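Local coordinates for protein putative rhamnosidase (Streptomyces avermitilis, PDB 3W5M) that hydrolyses terminal non-reducing alpha-L-rhamnose residues from plant glycosides and gum arabic, and carries a calcium-dependent rhamnose-binding module, at residues W618-F624 and F914-A918; P649-T654 and G923-A928; M893-W897 and A918-V922. All coordinates share one frame; numbering follows the deposited sequence.

Interaction 1 (W618-F624 and F914-A918); sequences WGQRGNF and FNHYA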
loop_
_atom_site.group_PDB
_atom_site.type_symbol
_atom_site.label_atom_id
_atom_site.label_comp_id
_atom_site.label_asym_id
_atom_site.label_seq_id
_atom_site.Cartn_x
_atom_site.Cartn_y
_atom_site.Cartn_z
ATOM N N TRP A 618 -4.054 -10.082 8.306
ATOM C CA TRP A 618 -4.911 -8.936 7.974
ATOM C C TRP A 618 -4.139 -7.609 7.998
ATOM O O TRP A 618 -4.383 -6.750 7.167
ATOM C CB TRP A 618 -6.193 -8.912 8.845
ATOM C CG TRP A 618 -7.268 -9.840 8.363
ATOM C CD1 TRP A 618 -7.498 -11.110 8.771
ATOM C CD2 TRP A 618 -8.228 -9.568 7.325
ATOM N NE1 TRP A 618 -8.549 -11.652 8.065
ATOM C CE2 TRP A 618 -9.023 -10.722 7.180
ATOM C CE3 TRP A 618 -8.485 -8.449 6.507
ATOM C CZ2 TRP A 618 -10.092 -10.807 6.250
ATOM C CZ3 TRP A 618 -9.537 -8.526 5.575
ATOM C CH2 TRP A 618 -10.327 -9.704 5.463
ATOM N N GLY A 619 -3.226 -7.412 8.964
ATOM C CA GLY A 619 -2.386 -6.233 8.986
ATOM C C GLY A 619 -1.482 -6.193 7.761
ATOM O O GLY A 619 -1.253 -5.124 7.180
ATOM N N GLN A 620 -0.990 -7.357 7.333
ATOM C CA GLN A 620 -0.115 -7.377 6.164
ATOM C C GLN A 620 -0.929 -7.012 4.914
ATOM O O GLN A 620 -0.574 -6.103 4.159
ATOM C CB GLN A 620 0.504 -8.748 5.960
ATOM C CG GLN A 620 1.354 -8.843 4.697
ATOM C CD GLN A 620 1.954 -10.222 4.502
ATOM O OE1 GLN A 620 2.819 -10.436 3.631
ATOM N NE2 GLN A 620 1.472 -11.173 5.268
ATOM N N ARG A 621 -2.023 -7.706 4.711
ATOM C CA ARG A 621 -2.769 -7.493 3.459
ATOM C C ARG A 621 -3.332 -6.077 3.366
ATOM O O ARG A 621 -3.404 -5.494 2.269
ATOM C CB ARG A 621 -3.833 -8.572 3.251
ATOM C CG ARG A 621 -5.154 -8.336 3.958
ATOM C CD ARG A 621 -6.056 -9.532 3.746
ATOM N NE ARG A 621 -5.763 -10.601 4.707
ATOM C CZ ARG A 621 -6.420 -11.762 4.780
ATOM N NH1 ARG A 621 -7.405 -12.046 3.926
ATOM N NH2 ARG A 621 -6.093 -12.655 5.716
ATOM N N GLY A 622 -3.702 -5.506 4.506
ATOM C CA GLY A 622 -4.249 -4.151 4.515
ATOM C C GLY A 622 -3.239 -3.106 4.070
ATOM O O GLY A 622 -3.590 -2.031 3.562
ATOM N N ASN A 623 -1.964 -3.420 4.276
ATOM C CA ASN A 623 -0.917 -2.471 3.942
ATOM C C ASN A 623 -0.065 -2.872 2.743
ATOM O O ASN A 623 1.049 -2.325 2.544
ATOM C CB ASN A 623 -0.012 -2.320 5.164
ATOM C CG ASN A 623 -0.645 -1.464 6.230
ATOM O OD1 ASN A 623 -0.724 -0.250 6.079
ATOM N ND2 ASN A 623 -1.132 -2.094 7.296
ATOM N N PHE A 624 -0.531 -3.851 1.976
ATOM C CA PHE A 624 0.198 -4.281 0.782
ATOM C C PHE A 624 -0.655 -3.862 -0.428
ATOM O O PHE A 624 -1.145 -4.698 -1.170
ATOM C CB PHE A 624 0.445 -5.789 0.818
ATOM C CG PHE A 624 1.787 -6.181 1.401
ATOM C CD1 PHE A 624 2.351 -5.458 2.453
ATOM C CD2 PHE A 624 2.475 -7.306 0.905
ATOM C CE1 PHE A 624 3.586 -5.831 2.997
ATOM C CE2 PHE A 624 3.697 -7.673 1.440
ATOM C CZ PHE A 624 4.247 -6.945 2.490
ATOM N N PHE A 914 -4.763 1.853 14.124
ATOM C CA PHE A 914 -5.118 0.505 14.544
ATOM C C PHE A 914 -4.760 -0.572 13.521
ATOM O O PHE A 914 -5.275 -1.691 13.586
ATOM C CB PHE A 914 -6.590 0.433 14.945
ATOM C CG PHE A 914 -6.909 1.303 16.120
ATOM C CD1 PHE A 914 -7.205 2.649 15.940
ATOM C CD2 PHE A 914 -6.812 0.800 17.414
ATOM C CE1 PHE A 914 -7.466 3.466 17.037
ATOM C CE2 PHE A 914 -7.069 1.607 18.518
ATOM C CZ PHE A 914 -7.386 2.942 18.326
ATOM N N ASN A 915 -3.856 -0.235 12.599
ATOM C CA ASN A 915 -3.477 -1.149 11.521
ATOM C C ASN A 915 -2.062 -0.833 10.976
ATOM O O ASN A 915 -1.909 -0.372 9.850
ATOM C CB ASN A 915 -4.547 -1.080 10.392
ATOM C CG ASN A 915 -4.546 -2.302 9.483
ATOM O OD1 ASN A 915 -3.697 -3.191 9.583
ATOM N ND2 ASN A 915 -5.537 -2.364 8.586
ATOM N N HIS A 916 -1.039 -1.035 11.809
ATOM C CA HIS A 916 0.378 -1.021 11.412
ATOM C C HIS A 916 0.890 -2.450 11.544
ATOM O O HIS A 916 0.650 -3.085 12.572
ATOM C CB HIS A 916 1.201 -0.203 12.401
ATOM C CG HIS A 916 1.369 1.239 12.038
ATOM N ND1 HIS A 916 0.314 2.133 12.039
ATOM C CD2 HIS A 916 2.478 1.963 11.750
ATOM C CE1 HIS A 916 0.758 3.336 11.727
ATOM N NE2 HIS A 916 2.066 3.264 11.547
ATOM N N TYR A 917 1.605 -2.978 10.548
ATOM C CA TYR A 917 2.036 -4.361 10.671
ATOM C C TYR A 917 3.257 -4.605 11.585
ATOM O O TYR A 917 3.552 -5.759 11.889
ATOM C CB TYR A 917 2.260 -5.057 9.305
ATOM C CG TYR A 917 3.040 -4.294 8.263
ATOM C CD1 TYR A 917 4.316 -3.768 8.522
ATOM C CD2 TYR A 917 2.520 -4.143 6.996
ATOM C CE1 TYR A 917 5.021 -3.074 7.545
ATOM C CE2 TYR A 917 3.210 -3.466 6.013
ATOM C CZ TYR A 917 4.456 -2.937 6.283
ATOM O OH TYR A 917 5.109 -2.266 5.286
ATOM N N ALA A 918 3.924 -3.543 12.037
ATOM C CA ALA A 918 5.243 -3.679 12.705
ATOM C C ALA A 918 5.267 -4.722 13.833
ATOM O O ALA A 918 6.158 -5.594 13.870
ATOM C CB ALA A 918 5.749 -2.330 13.209
HETATM O O HOH W 1 -6.547 -4.903 6.942
#
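The Phe624 and Tyr917 side chains cross at about a right angle, and Tyr917 CE2 sits at the edge of the Phe624 ring, near its plane, 3.9 Å from Phe624 CE1, while Gln620 CG lies over the centre of one Phe624 face. Gly619 O borders the edge of the Tyr917 ring, and Asn623 CB approaches the same ring obliquely, 3.5 Å from Tyr917 CE2. Tyr917 gains this position because its CG stands between backbone N and carbonyl carbon (chi1 46°). The contact joins the C-terminal part of helix 607-622 of the (alpha/alpha)6 barrel to the loop bearing His916, which binds L-rhamnose in the active site. Asn623 bridges the two segments through its amide. Its ND2 gives one hydrogen to Gly619 O (3.0 Å), in the carbonyl plane, and the other to Asn915 O (3.2 Å), approached from above that carbonyl's plane; both bonds are nearly straight. Thr629 bonds Asn623 OD1, so both ends of this buried amide are held and its rotation is fixed. The amide planes of Asn623 and Asn915 are 75° apart, and Asn915 OD1 rests 3.4 Å from Gly619 CA. A water takes a hydrogen from Asn915 ND2 and donates to Trp618 O.

Interaction 2 (P649-T654 and G923-A928); sequences PTAAYT and GEWMYA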
loop_
_atom_site.group_PDB
_atom_site.type_symbol
_atom_site.label_atom_id
_atom_site.label_comp_id
_atom_site.label_asym_id
_atom_site.label_seq_id
_atom_site.Cartn_x
_atom_site.Cartn_y
_atom_site.Cartn_z
ATOM N N PRO A 649 10.608 -10.315 7.064
ATOM C CA PRO A 649 10.705 -11.765 7.210
ATOM C C PRO A 649 9.366 -12.439 7.520
ATOM O O PRO A 649 9.103 -13.511 7.020
ATOM C CB PRO A 649 11.694 -11.923 8.366
ATOM C CG PRO A 649 12.536 -10.695 8.255
ATOM C CD PRO A 649 11.527 -9.620 7.977
ATOM N N THR A 650 8.517 -11.794 8.321
ATOM C CA THR A 650 7.196 -12.332 8.595
ATOM C C THR A 650 6.336 -12.303 7.303
ATOM O O THR A 650 5.680 -13.283 6.971
ATOM C CB THR A 650 6.522 -11.534 9.732
ATOM O OG1 THR A 650 7.267 -11.722 10.938
ATOM C CG2 THR A 650 5.090 -12.017 9.981
ATOM N N ALA A 651 6.347 -11.171 6.609
ATOM C CA ALA A 651 5.596 -10.968 5.356
ATOM C C ALA A 651 5.908 -12.049 4.339
ATOM O O ALA A 651 5.009 -12.525 3.645
ATOM C CB ALA A 651 5.931 -9.605 4.757
ATOM N N ALA A 652 7.185 -12.441 4.260
ATOM C CA ALA A 652 7.611 -13.481 3.311
ATOM C C ALA A 652 7.204 -14.911 3.684
ATOM O O ALA A 652 7.351 -15.827 2.856
ATOM C CB ALA A 652 9.116 -13.407 3.065
ATOM N N TYR A 653 6.719 -15.132 4.916
ATOM C CA TYR A 653 6.040 -16.382 5.225
ATOM C C TYR A 653 4.589 -16.334 4.732
ATOM O O TYR A 653 4.099 -17.274 4.086
ATOM C CB TYR A 653 6.021 -16.628 6.739
ATOM C CG TYR A 653 7.238 -17.298 7.371
ATOM C CD1 TYR A 653 7.391 -18.693 7.353
ATOM C CD2 TYR A 653 8.172 -16.557 8.060
ATOM C CE1 TYR A 653 8.487 -19.316 7.974
ATOM C CE2 TYR A 653 9.268 -17.172 8.688
ATOM C CZ TYR A 653 9.410 -18.550 8.645
ATOM O OH TYR A 653 10.499 -19.155 9.289
ATOM N N THR A 654 3.896 -15.246 5.041
ATOM C CA THR A 654 2.437 -15.281 4.959
ATOM C C THR A 654 1.834 -14.975 3.587
ATOM O O THR A 654 0.758 -15.463 3.299
ATOM C CB THR A 654 1.799 -14.422 6.035
ATOM O OG1 THR A 654 2.604 -13.263 6.189
ATOM C CG2 THR A 654 1.785 -15.189 7.380
ATOM N N GLY A 923 5.125 -12.903 14.167
ATOM C CA GLY A 923 4.701 -13.984 13.293
ATOM C C GLY A 923 5.839 -14.925 12.956
ATOM O O GLY A 923 5.674 -16.123 13.036
ATOM N N GLU A 924 6.983 -14.382 12.562
ATOM C CA GLU A 924 8.085 -15.231 12.095
ATOM C C GLU A 924 8.578 -16.162 13.193
ATOM O O GLU A 924 8.989 -17.262 12.897
ATOM C CB GLU A 924 9.256 -14.418 11.555
ATOM C CG GLU A 924 9.974 -13.554 12.574
ATOM C CD GLU A 924 11.233 -12.921 12.022
ATOM O OE1 GLU A 924 12.143 -13.685 11.611
ATOM O OE2 GLU A 924 11.323 -11.666 12.002
ATOM N N TRP A 925 8.526 -15.713 14.449
ATOM C CA TRP A 925 8.892 -16.586 15.572
ATOM C C TRP A 925 7.919 -17.757 15.709
ATOM O O TRP A 925 8.324 -18.899 15.906
ATOM C CB TRP A 925 9.026 -15.801 16.881
ATOM C CG TRP A 925 9.495 -16.692 18.023
ATOM C CD1 TRP A 925 10.801 -16.890 18.437
ATOM C CD2 TRP A 925 8.671 -17.524 18.868
ATOM N NE1 TRP A 925 10.823 -17.789 19.501
ATOM C CE2 TRP A 925 9.539 -18.192 19.776
ATOM C CE3 TRP A 925 7.284 -17.758 18.959
ATOM C CZ2 TRP A 925 9.064 -19.080 20.754
ATOM C CZ3 TRP A 925 6.812 -18.644 19.933
ATOM C CH2 TRP A 925 7.702 -19.291 20.818
ATOM N N MET A 926 6.623 -17.493 15.562
ATOM C CA MET A 926 5.662 -18.551 15.609
ATOM C C MET A 926 5.867 -19.562 14.478
ATOM O O MET A 926 5.732 -20.768 14.694
ATOM C CB MET A 926 4.234 -17.982 15.544
ATOM C CG MET A 926 3.848 -17.091 16.705
ATOM S SD MET A 926 2.057 -17.096 16.999
ATOM C CE MET A 926 1.529 -16.342 15.456
ATOM N N TYR A 927 6.165 -19.079 13.271
ATOM C CA TYR A 927 6.190 -19.962 12.117
ATOM C C TYR A 927 7.434 -20.833 12.208
ATOM O O TYR A 927 7.358 -22.025 11.936
ATOM C CB TYR A 927 6.108 -19.168 10.783
ATOM C CG TYR A 927 4.943 -18.196 10.755
ATOM C CD1 TYR A 927 3.733 -18.497 11.404
ATOM C CD2 TYR A 927 5.051 -16.968 10.120
ATOM C CE1 TYR A 927 2.668 -17.599 11.399
ATOM C CE2 TYR A 927 3.993 -16.057 10.131
ATOM C CZ TYR A 927 2.800 -16.391 10.753
ATOM O OH TYR A 927 1.754 -15.477 10.742
ATOM N N ALA A 928 8.533 -20.236 12.677
ATOM C CA ALA A 928 9.821 -20.934 12.810
ATOM C C ALA A 928 9.855 -21.914 13.988
ATOM O O ALA A 928 10.469 -22.969 13.886
ATOM C CB ALA A 928 10.970 -19.939 12.894
HETATM O O HOH W 2 9.517 -10.051 10.773
#
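Two helices of the (alpha/alpha)6 catalytic barrel, 641-654 and 923-929, pack here through Thr650, Tyr653 and Thr654 on one and Gly923, Glu924 and Tyr927 on the other. Their short segments cross at 54° with axes 8.8 Å apart. At the centre is a T-shaped (edge-to-face) pair in which the edge of Tyr927 is directed at the face of Tyr653, with ring centroids 5.3 Å apart. The two side chains run antiparallel alongside one another, and Tyr927 CB also lies over the Tyr653 ring as a CH-pi contact, 3.8 Å from the Tyr653 centroid. Their hydroxyls are held by Ile933 O (Tyr653) and His613 (Tyr927), so both rings are anchored at the far end as well. Thr654 CG2 crosses the end of Tyr927, 3.4 Å from its OH. Close packing at Gly923 depends on the missing side chain, since a CB there would collide with Thr650 CG2. Beside it, the Glu924 carboxylate runs alongside Pro649, with Glu924 OE2 3.7 Å from Pro649 CB. Thr650 OG1 accepts a weak bond from Glu924 N (3.1 Å, 134°) and donates to a water at 2.8 Å, which in turn gives a hydrogen to Glu924 OE2. One threonine hydroxyl thus serves both the backbone and, through water, the carboxylate of the same glutamate; because it spends its proton on the water and takes only a weak, bent bond from Glu924 N, the water-mediated link probably does much of the polar joining.

Interaction 3 (M893-W897 and A918-V922); sequences MWERW and AYGSV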
loop_
_atom_site.group_PDB
_atom_site.type_symbol
_atom_site.label_atom_id
_atom_site.label_comp_id
_atom_site.label_asym_id
_atom_site.label_seq_id
_atom_site.Cartn_x
_atom_site.Cartn_y
_atom_site.Cartn_z
ATOM N N MET A 893 -2.995 -5.528 13.763
ATOM C CA MET A 893 -1.995 -5.103 14.739
ATOM C C MET A 893 -2.061 -3.604 14.863
ATOM O O MET A 893 -2.174 -2.883 13.855
ATOM C CB MET A 893 -0.568 -5.532 14.354
ATOM C CG MET A 893 -0.468 -6.987 13.924
ATOM S SD MET A 893 -1.162 -8.186 15.056
ATOM C CE MET A 893 0.097 -7.981 16.325
ATOM N N TRP A 894 -1.982 -3.111 16.097
ATOM C CA TRP A 894 -2.012 -1.655 16.318
ATOM C C TRP A 894 -0.648 -0.990 16.242
ATOM O O TRP A 894 0.385 -1.639 16.509
ATOM C CB TRP A 894 -2.617 -1.339 17.697
ATOM C CG TRP A 894 -3.967 -1.882 17.950
ATOM C CD1 TRP A 894 -4.891 -2.314 17.032
ATOM C CD2 TRP A 894 -4.590 -1.987 19.235
ATOM N NE1 TRP A 894 -6.049 -2.709 17.688
ATOM C CE2 TRP A 894 -5.886 -2.505 19.036
ATOM C CE3 TRP A 894 -4.166 -1.693 20.540
ATOM C CZ2 TRP A 894 -6.768 -2.762 20.110
ATOM C CZ3 TRP A 894 -5.049 -1.932 21.610
ATOM C CH2 TRP A 894 -6.333 -2.450 21.378
ATOM N N GLU A 895 -0.639 0.304 15.931
ATOM C CA GLU A 895 0.579 1.085 15.926
ATOM C C GLU A 895 1.277 1.095 17.300
ATOM O O GLU A 895 2.509 1.122 17.344
ATOM C CB GLU A 895 0.309 2.525 15.516
ATOM C CG GLU A 895 1.552 3.370 15.241
ATOM C CD GLU A 895 1.221 4.732 14.637
ATOM O OE1 GLU A 895 0.043 5.165 14.756
ATOM O OE2 GLU A 895 2.136 5.380 14.055
ATOM N N ARG A 896 0.489 1.117 18.385
ATOM C CA ARG A 896 1.035 1.268 19.762
ATOM C C ARG A 896 0.625 0.086 20.610
ATOM O O ARG A 896 -0.455 -0.464 20.429
ATOM C CB ARG A 896 0.478 2.535 20.427
ATOM C CG ARG A 896 0.920 3.849 19.811
ATOM C CD ARG A 896 0.061 4.987 20.365
ATOM N NE ARG A 896 0.359 6.296 19.800
ATOM C CZ ARG A 896 1.278 7.135 20.276
ATOM N NH1 ARG A 896 2.015 6.802 21.329
ATOM N NH2 ARG A 896 1.480 8.302 19.688
ATOM N N TRP A 897 1.442 -0.284 21.592
ATOM C CA TRP A 897 1.011 -1.307 22.526
ATOM C C TRP A 897 -0.301 -0.894 23.236
ATOM O O TRP A 897 -1.139 -1.741 23.561
ATOM C CB TRP A 897 2.142 -1.598 23.535
ATOM C CG TRP A 897 3.378 -2.208 22.882
ATOM C CD1 TRP A 897 4.604 -1.619 22.721
ATOM C CD2 TRP A 897 3.480 -3.519 22.299
ATOM N NE1 TRP A 897 5.471 -2.504 22.089
ATOM C CE2 TRP A 897 4.812 -3.675 21.843
ATOM C CE3 TRP A 897 2.585 -4.588 22.153
ATOM C CZ2 TRP A 897 5.252 -4.845 21.201
ATOM C CZ3 TRP A 897 3.022 -5.758 21.533
ATOM C CH2 TRP A 897 4.354 -5.872 21.067
ATOM N N ALA A 918 3.924 -3.543 12.037
ATOM C CA ALA A 918 5.243 -3.679 12.705
ATOM C C ALA A 918 5.267 -4.722 13.833
ATOM O O ALA A 918 6.158 -5.594 13.870
ATOM C CB ALA A 918 5.749 -2.330 13.209
ATOM N N TYR A 919 4.302 -4.648 14.758
ATOM C CA TYR A 919 4.260 -5.619 15.863
ATOM C C TYR A 919 3.772 -7.015 15.472
ATOM O O TYR A 919 3.849 -7.945 16.273
ATOM C CB TYR A 919 3.489 -5.055 17.079
ATOM C CG TYR A 919 4.189 -3.850 17.696
ATOM C CD1 TYR A 919 5.573 -3.854 17.900
ATOM C CD2 TYR A 919 3.475 -2.712 18.083
ATOM C CE1 TYR A 919 6.227 -2.762 18.449
ATOM C CE2 TYR A 919 4.120 -1.619 18.636
ATOM C CZ TYR A 919 5.497 -1.654 18.821
ATOM O OH TYR A 919 6.136 -0.575 19.373
ATOM N N GLY A 920 3.263 -7.160 14.249
ATOM C CA GLY A 920 3.009 -8.481 13.664
ATOM C C GLY A 920 4.284 -9.252 13.318
ATOM O O GLY A 920 4.210 -10.403 12.885
ATOM N N SER A 921 5.442 -8.629 13.534
ATOM C CA SER A 921 6.755 -9.291 13.323
ATOM C C SER A 921 7.018 -10.484 14.238
ATOM O O SER A 921 7.957 -11.254 14.008
ATOM C CB SER A 921 7.909 -8.290 13.387
ATOM O OG SER A 921 7.963 -7.575 14.625
ATOM N N VAL A 922 6.176 -10.651 15.258
ATOM C CA VAL A 922 6.163 -11.852 16.100
ATOM C C VAL A 922 5.806 -13.107 15.299
ATOM O O VAL A 922 6.164 -14.242 15.673
ATOM C CB VAL A 922 5.179 -11.669 17.297
ATOM C CG1 VAL A 922 3.729 -11.621 16.822
ATOM C CG2 VAL A 922 5.344 -12.783 18.314
HETATM O O HOH W 3 2.258 -2.726 14.734
#
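Tyr919 and Trp897 lie face to face as an offset stack, the tyrosine ring and the six-membered indole ring 4.0 Å apart at their centroids with planes 24° from parallel. Trp897 CZ2 sits over the tyrosine face toward its rim, 3.5 Å from Tyr919 CD1, and Trp897 NE1 passes 3.4 Å from Tyr919 CZ. The other flank of the tyrosine brushes the backbone of 893-897: Tyr919 CE2 is 3.4 Å from Glu895 O, a buried carbonyl with no hydrogen-bonding partner. Met893, bent at chi2 and chi3 (-52° and -70°), folds its CE to within 3.8 Å of Tyr919 O and lays CG against Gly920. A water links the backbones, giving a hydrogen to Trp894 O and accepting one from Tyr919 N. With a serine in place of Tyr919, Trp897 would probably lose its stacking partner and a gap would open beside the backbone of Glu895. Around this first shell, Trp897 NE1 bonds Thr849 O, Trp882 NE1 bonds Tyr919 O, and Phe851 meets the Tyr919 ring edge-to-face. The contact thus packs behind Glu895, probably the catalytic proton acceptor, whose side chain leaves the backbone away from 918-922 and whose OE1 forms a salt bridge with Arg634 and a hydrogen bond with Ser913 N. Both segments belong to the long connection between helices 883-887 and 923-929; Met893 and Val922 pack on Leu612 of helix 607-622, while Trp897 and Tyr919 touch Thr854 at the start of helix 854-863.

How the interactions relate
All three contacts lie in the (alpha/alpha)6 catalytic barrel, and their second segments, 914-918, 918-922 and 923-928, form one continuous run that ends in helix 923-929. Interactions 1 and 3 are closest, with centres about 9 Å apart, share Ala918, and meet where His916 N probably bonds Met893 O. Interaction 2 is about 14 Å from the centre of interaction 1 and 13 Å from that of interaction 3. Along the chain, interactions 1 and 2 interlock, their segments alternating, while interaction 3 is nested inside the loop that interaction 2 closes. The run is therefore tied in turn to helix 607-622, loop 893-897 and helix 641-654, placing His916 beside Glu895, the probable proton acceptor, at the rhamnose site.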